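Local coordinates for protein VP1 (New Jersey polyomavirus-2013, PDB 6Y5Y) that forms the pentameric building blocks of the icosahedral polyomavirus capsid and binds the sialylated glycan 3'-sialyllactose, at residues Y216-W221 against S275-C280; V282-K285 against A290-Y293. One frame throughout, in Å; residues are numbered along the deposited sequence.

Contact 1 of 2, residues Y216-W221 against S275-C280; sequences YPVEEW and SCADIC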
loop_
_atom_site.group_PDB
_atom_site.type_symbol
_atom_site.label_atom_id
_atom_site.label_comp_id
_atom_site.label_asym_id
_atom_site.label_seq_id
_atom_site.Cartn_x
_atom_site.Cartn_y
_atom_site.Cartn_z
ATOM N N TYR D 216 -3.470 8.740 30.203
ATOM C CA TYR D 216 -2.657 7.574 29.895
ATOM C C TYR D 216 -1.912 7.812 28.590
ATOM O O TYR D 216 -2.553 7.881 27.527
ATOM C CB TYR D 216 -3.543 6.330 29.790
ATOM C CG TYR D 216 -4.199 5.968 31.109
ATOM C CD1 TYR D 216 -5.369 6.601 31.532
ATOM C CD2 TYR D 216 -3.621 5.025 31.949
ATOM C CE1 TYR D 216 -5.956 6.286 32.746
ATOM C CE2 TYR D 216 -4.212 4.689 33.159
ATOM C CZ TYR D 216 -5.361 5.332 33.559
ATOM O OH TYR D 216 -5.921 5.007 34.773
ATOM N N PRO D 217 -0.589 7.973 28.612
ATOM C CA PRO D 217 0.145 8.244 27.366
ATOM C C PRO D 217 0.169 7.033 26.440
ATOM O O PRO D 217 0.334 5.891 26.879
ATOM C CB PRO D 217 1.556 8.598 27.849
ATOM C CG PRO D 217 1.353 9.083 29.286
ATOM C CD PRO D 217 0.238 8.216 29.814
ATOM N N VAL D 218 0.040 7.299 25.142
ATOM C CA VAL D 218 0.019 6.198 24.178
ATOM C C VAL D 218 1.384 5.524 24.089
ATOM O O VAL D 218 1.470 4.331 23.771
ATOM C CB VAL D 218 -0.459 6.672 22.788
ATOM C CG1 VAL D 218 -1.754 7.449 22.888
ATOM C CG2 VAL D 218 0.586 7.493 22.122
ATOM N N GLU D 219 2.473 6.247 24.389
ATOM C CA GLU D 219 3.784 5.610 24.312
ATOM C C GLU D 219 4.042 4.644 25.465
ATOM O O GLU D 219 5.041 3.919 25.431
ATOM C CB GLU D 219 4.884 6.673 24.245
ATOM C CG GLU D 219 5.081 7.462 25.536
ATOM C CD GLU D 219 5.868 8.749 25.295
ATOM O OE1 GLU D 219 5.249 9.750 24.879
ATOM O OE2 GLU D 219 7.101 8.744 25.491
ATOM N N GLU D 220 3.163 4.601 26.462
ATOM C CA GLU D 220 3.305 3.690 27.591
ATOM C C GLU D 220 2.168 2.687 27.739
ATOM O O GLU D 220 2.320 1.730 28.505
ATOM C CB GLU D 220 3.408 4.482 28.909
ATOM C CG GLU D 220 4.715 5.255 29.077
ATOM C CD GLU D 220 4.698 6.134 30.325
ATOM O OE1 GLU D 220 3.826 7.023 30.415
ATOM O OE2 GLU D 220 5.533 5.907 31.220
ATOM N N TRP D 221 1.035 2.888 27.064
ATOM C CA TRP D 221 -0.164 2.085 27.287
ATOM C C TRP D 221 -0.764 1.670 25.953
ATOM O O TRP D 221 -0.942 2.508 25.064
ATOM C CB TRP D 221 -1.220 2.850 28.107
ATOM C CG TRP D 221 -0.768 3.271 29.492
ATOM C CD1 TRP D 221 -0.326 4.514 29.872
ATOM C CD2 TRP D 221 -0.715 2.450 30.668
ATOM N NE1 TRP D 221 -0.012 4.514 31.212
ATOM C CE2 TRP D 221 -0.235 3.261 31.723
ATOM C CE3 TRP D 221 -1.026 1.110 30.933
ATOM C CZ2 TRP D 221 -0.060 2.774 33.019
ATOM C CZ3 TRP D 221 -0.853 0.628 32.221
ATOM C CH2 TRP D 221 -0.379 1.462 33.250
ATOM N N SER D 275 -13.330 5.610 23.395
ATOM C CA SER D 275 -11.983 6.134 23.543
ATOM C C SER D 275 -11.281 6.108 22.195
ATOM O O SER D 275 -11.718 5.437 21.258
ATOM C CB SER D 275 -11.185 5.361 24.599
ATOM O OG SER D 275 -11.389 3.972 24.525
ATOM N N CYS D 276 -10.179 6.849 22.111
ATOM C CA CYS D 276 -9.479 6.962 20.840
ATOM C C CYS D 276 -8.157 7.678 21.026
ATOM O O CYS D 276 -7.873 8.262 22.075
ATOM C CB CYS D 276 -10.320 7.698 19.799
ATOM S SG CYS D 276 -10.568 9.437 20.204
ATOM N N ALA D 277 -7.374 7.669 19.951
ATOM C CA ALA D 277 -6.154 8.454 19.869
ATOM C C ALA D 277 -5.853 8.621 18.397
ATOM O O ALA D 277 -5.914 7.647 17.639
ATOM C CB ALA D 277 -4.989 7.777 20.588
ATOM N N ASP D 278 -5.554 9.846 17.988
ATOM C CA ASP D 278 -5.343 10.125 16.573
ATOM C C ASP D 278 -4.167 11.086 16.424
ATOM O O ASP D 278 -4.350 12.283 16.187
ATOM C CB ASP D 278 -6.627 10.670 15.948
ATOM C CG ASP D 278 -7.690 9.600 15.820
ATOM O OD1 ASP D 278 -7.532 8.721 14.943
ATOM O OD2 ASP D 278 -8.659 9.624 16.616
ATOM N N ILE D 279 -2.954 10.546 16.554
ATOM C CA ILE D 279 -1.749 11.281 16.176
ATOM C C ILE D 279 -1.665 11.287 14.659
ATOM O O ILE D 279 -1.529 10.227 14.035
ATOM C CB ILE D 279 -0.484 10.650 16.785
ATOM C CG1 ILE D 279 -0.569 10.562 18.306
ATOM C CG2 ILE D 279 0.768 11.429 16.360
ATOM C CD1 ILE D 279 0.573 9.772 18.927
ATOM N N CYS D 280 -1.751 12.473 14.057
ATOM C CA CYS D 280 -1.741 12.560 12.603
ATOM C C CYS D 280 -0.372 12.875 12.017
ATOM O O CYS D 280 -0.215 12.848 10.794
ATOM C CB CYS D 280 -2.770 13.593 12.138
ATOM S SG CYS D 280 -4.428 13.165 12.643
#
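V218 reaches from the loop ahead of strand 221-223 to A277 and I279 on strand 271-284, and its two methyls carry the whole contact. From CB, whose bond from CA is aimed at the strand, both branches leave on that side. CG1 sits opposite the carbonyl carbon (chi1 -51°), which brings it to CB of A277 at 4.0 Å. CG2, in the crowded position between the backbone N and the carbonyl carbon, meets CD1 of I279 at 3.9 Å. I279 comes the other way with its chain nearly straight (chi2 172°), so V218 and I279 pass alongside each other in opposite directions and touch through end methyls. A277 and I279 are two residues apart and therefore share one face of the strand; D278, between them, turns to the other side, where its carboxylate forms a salt bridge with R298 and a hydrogen bond with H152.

V218 is presented by a type I turn over 217-220, closed by E220 N to P217 O at 3.1 Å. Behind it, Y216 lays CD2 over one face of the W221 ring, 3.7 Å from its plane and nearer its border than its middle, while CD of P217 lies at the edge of that ring. Y151 of strand 150-157 packs on both V218 and I279, and I124 of a second subunit also touches both, so the small apolar patch belongs to a buried seam between two subunits. OE2 of E219 is hydrogen-bonded to NE2 of H127 in that subunit. The connection between two strands of a small three-stranded sheet, folded against the main sheet of the antiparallel beta-sandwich with a neighbouring copy closing over the join, is in keeping with the jelly-roll fold of VP1 and its pentamer.

Contact 2 of 2, residues V282-K285 against A290-Y293; sequences VLVK and AIRY. With SIA (N-acetyl-alpha-neuraminic acid), chain N; GAL (beta-D-galactopyranose), chain B.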
loop_
_atom_site.group_PDB
_atom_site.type_symbol
_atom_site.label_atom_id
_atom_site.label_comp_id
_atom_site.label_asym_id
_atom_site.label_seq_id
_atom_site.Cartn_x
_atom_site.Cartn_y
_atom_site.Cartn_z
ATOM N N VAL D 282 3.700 15.002 12.831
ATOM C CA VAL D 282 4.446 15.951 13.647
ATOM C C VAL D 282 4.673 17.240 12.874
ATOM O O VAL D 282 4.695 17.266 11.637
ATOM C CB VAL D 282 5.801 15.394 14.131
ATOM C CG1 VAL D 282 5.618 14.051 14.842
ATOM C CG2 VAL D 282 6.790 15.312 12.972
ATOM N N LEU D 283 4.838 18.320 13.636
ATOM C CA LEU D 283 5.342 19.596 13.149
ATOM C C LEU D 283 6.812 19.700 13.536
ATOM O O LEU D 283 7.195 19.286 14.631
ATOM C CB LEU D 283 4.542 20.752 13.757
ATOM C CG LEU D 283 4.992 22.204 13.520
ATOM C CD1 LEU D 283 3.787 23.116 13.450
ATOM C CD2 LEU D 283 5.947 22.681 14.614
ATOM N N VAL D 284 7.640 20.219 12.634
ATOM C CA VAL D 284 9.070 20.381 12.886
ATOM C C VAL D 284 9.363 21.865 13.036
ATOM O O VAL D 284 9.071 22.652 12.129
ATOM C CB VAL D 284 9.931 19.779 11.761
ATOM C CG1 VAL D 284 11.415 20.044 12.013
ATOM C CG2 VAL D 284 9.654 18.283 11.609
ATOM N N LYS D 285 9.977 22.233 14.159
ATOM C CA LYS D 285 10.287 23.629 14.457
ATOM C C LYS D 285 11.461 24.124 13.626
ATOM O O LYS D 285 12.470 23.432 13.465
ATOM C CB LYS D 285 10.618 23.805 15.940
ATOM C CG LYS D 285 9.412 23.912 16.851
ATOM C CD LYS D 285 9.803 24.426 18.238
ATOM C CE LYS D 285 9.979 25.935 18.241
ATOM N NZ LYS D 285 10.464 26.432 19.560
ATOM N N ALA D 290 13.211 20.497 16.481
ATOM C CA ALA D 290 12.455 19.624 17.363
ATOM C C ALA D 290 11.003 19.531 16.878
ATOM O O ALA D 290 10.593 20.210 15.929
ATOM C CB ALA D 290 12.549 20.124 18.806
ATOM N N ILE D 291 10.215 18.656 17.508
ATOM C CA ILE D 291 8.900 18.328 16.966
ATOM C C ILE D 291 7.799 18.511 18.002
ATOM O O ILE D 291 8.023 18.478 19.214
ATOM C CB ILE D 291 8.849 16.885 16.383
ATOM C CG1 ILE D 291 9.048 15.840 17.484
ATOM C CG2 ILE D 291 9.912 16.705 15.319
ATOM C CD1 ILE D 291 7.752 15.242 18.014
ATOM N N ARG D 292 6.586 18.704 17.490
ATOM C CA ARG D 292 5.340 18.600 18.234
ATOM C C ARG D 292 4.441 17.626 17.493
ATOM O O ARG D 292 4.375 17.675 16.265
ATOM C CB ARG D 292 4.593 19.936 18.331
ATOM C CG ARG D 292 5.349 21.090 18.997
ATOM C CD ARG D 292 4.502 22.358 18.898
ATOM N NE ARG D 292 5.144 23.512 19.535
ATOM C CZ ARG D 292 4.874 23.928 20.769
ATOM N NH1 ARG D 292 3.988 23.279 21.515
ATOM N NH2 ARG D 292 5.500 24.994 21.268
ATOM N N TYR D 293 3.747 16.760 18.230
ATOM C CA TYR D 293 2.708 15.926 17.627
ATOM C C TYR D 293 1.462 16.759 17.354
ATOM O O TYR D 293 1.173 17.724 18.065
ATOM C CB TYR D 293 2.328 14.759 18.545
ATOM C CG TYR D 293 3.432 13.758 18.800
ATOM C CD1 TYR D 293 3.780 12.807 17.834
ATOM C CD2 TYR D 293 4.107 13.736 20.017
ATOM C CE1 TYR D 293 4.776 11.885 18.074
ATOM C CE2 TYR D 293 5.111 12.806 20.268
ATOM C CZ TYR D 293 5.442 11.889 19.294
ATOM O OH TYR D 293 6.436 10.973 19.542
HETATM C C1 SIA N . 11.900 24.632 22.457
HETATM C C2 SIA N . 11.377 25.833 23.365
HETATM C C3 SIA N . 9.850 25.993 23.407
HETATM C C4 SIA N . 9.109 24.910 24.197
HETATM C C5 SIA N . 9.731 24.796 25.600
HETATM C C6 SIA N . 11.258 24.598 25.479
HETATM C C7 SIA N . 12.026 24.551 26.825
HETATM C C8 SIA N . 13.552 24.557 26.578
HETATM C C9 SIA N . 14.340 24.291 27.852
HETATM C C10 SIA N . 8.381 23.811 27.434
HETATM C C11 SIA N . 8.023 22.524 28.169
HETATM N N5 SIA N . 9.243 23.678 26.400
HETATM O O1A SIA N . 11.359 24.532 21.331
HETATM O O1B SIA N . 12.818 23.925 22.985
HETATM O O4 SIA N . 7.698 25.195 24.321
HETATM O O6 SIA N . 11.853 25.656 24.739
HETATM O O7 SIA N . 11.604 25.621 27.661
HETATM O O8 SIA N . 13.922 23.617 25.569
HETATM O O9 SIA N . 15.729 24.249 27.496
HETATM O O10 SIA N . 7.902 24.884 27.780
HETATM C C1 GAL B . 15.484 28.354 23.355
HETATM C C2 GAL B . 13.990 28.167 23.585
HETATM C C3 GAL B . 13.445 26.988 22.734
HETATM C C4 GAL B . 13.818 27.212 21.275
HETATM C C5 GAL B . 15.327 27.382 21.187
HETATM C C6 GAL B . 15.859 27.640 19.786
HETATM O O2 GAL B . 13.706 27.894 24.964
HETATM O O3 GAL B . 12.035 26.907 22.814
HETATM O O4 GAL B . 13.176 28.386 20.784
HETATM O O5 GAL B . 15.760 28.501 21.985
HETATM O O6 GAL B . 17.269 27.493 19.751
#
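V282 and Y293 pack closely at the inner end of this hairpin: CG1 of V282 stands 3.7 Å from CD1 of Y293, with the two side chains running alongside each other in the same direction. On the same face CD1 of I291 sits over the centre of the Y293 ring, 4.2 Å above its plane, and also touches V282 CG1. L283 and R292 form the hydrogen-bonded pair, with L283 N to R292 O at 2.7 Å and R292 N to L283 O at 3.0 Å.

The looser side is at V284, partly exposed, which meets I291 through their CG2 methyls. K285 is buried, its N tied to A290 O by a nearly straight bond of 2.8 Å. Past that bond its chain bends at chi3 (80°) and turns to the glycan, where NZ bonds O1A of the sialic acid at 2.7 Å. R292 stays extended alongside; its NH1 is held by S65 O and it makes a cation-pi contact with W61.

Strands 271-284 and 291-310 thus pair at the pocket end of the sheet. Loop residues S65 and I68 bond the backbone of 291-293, and Y293 OH bonds I124 O of a second subunit.

Both contacts use strand 271-284 in series: contact 1 holds its middle and contact 2 its far end. The centre of contact 1 lies about 4 Å from the centre of the chain and that of contact 2 about 20 Å, with about 17 Å between the centres of the contacts. They meet where CG2 of I279 packs on CD1 of Y293 at 3.6 Å. The second subunit ties them as well, since its I124 reaches both. Of the two contacts, contact 2 lends K285 and R292 to the glycan pocket, which E66, H69 and D287 help to complete; contact 1 lies away from it, in the core of this VP1 piece.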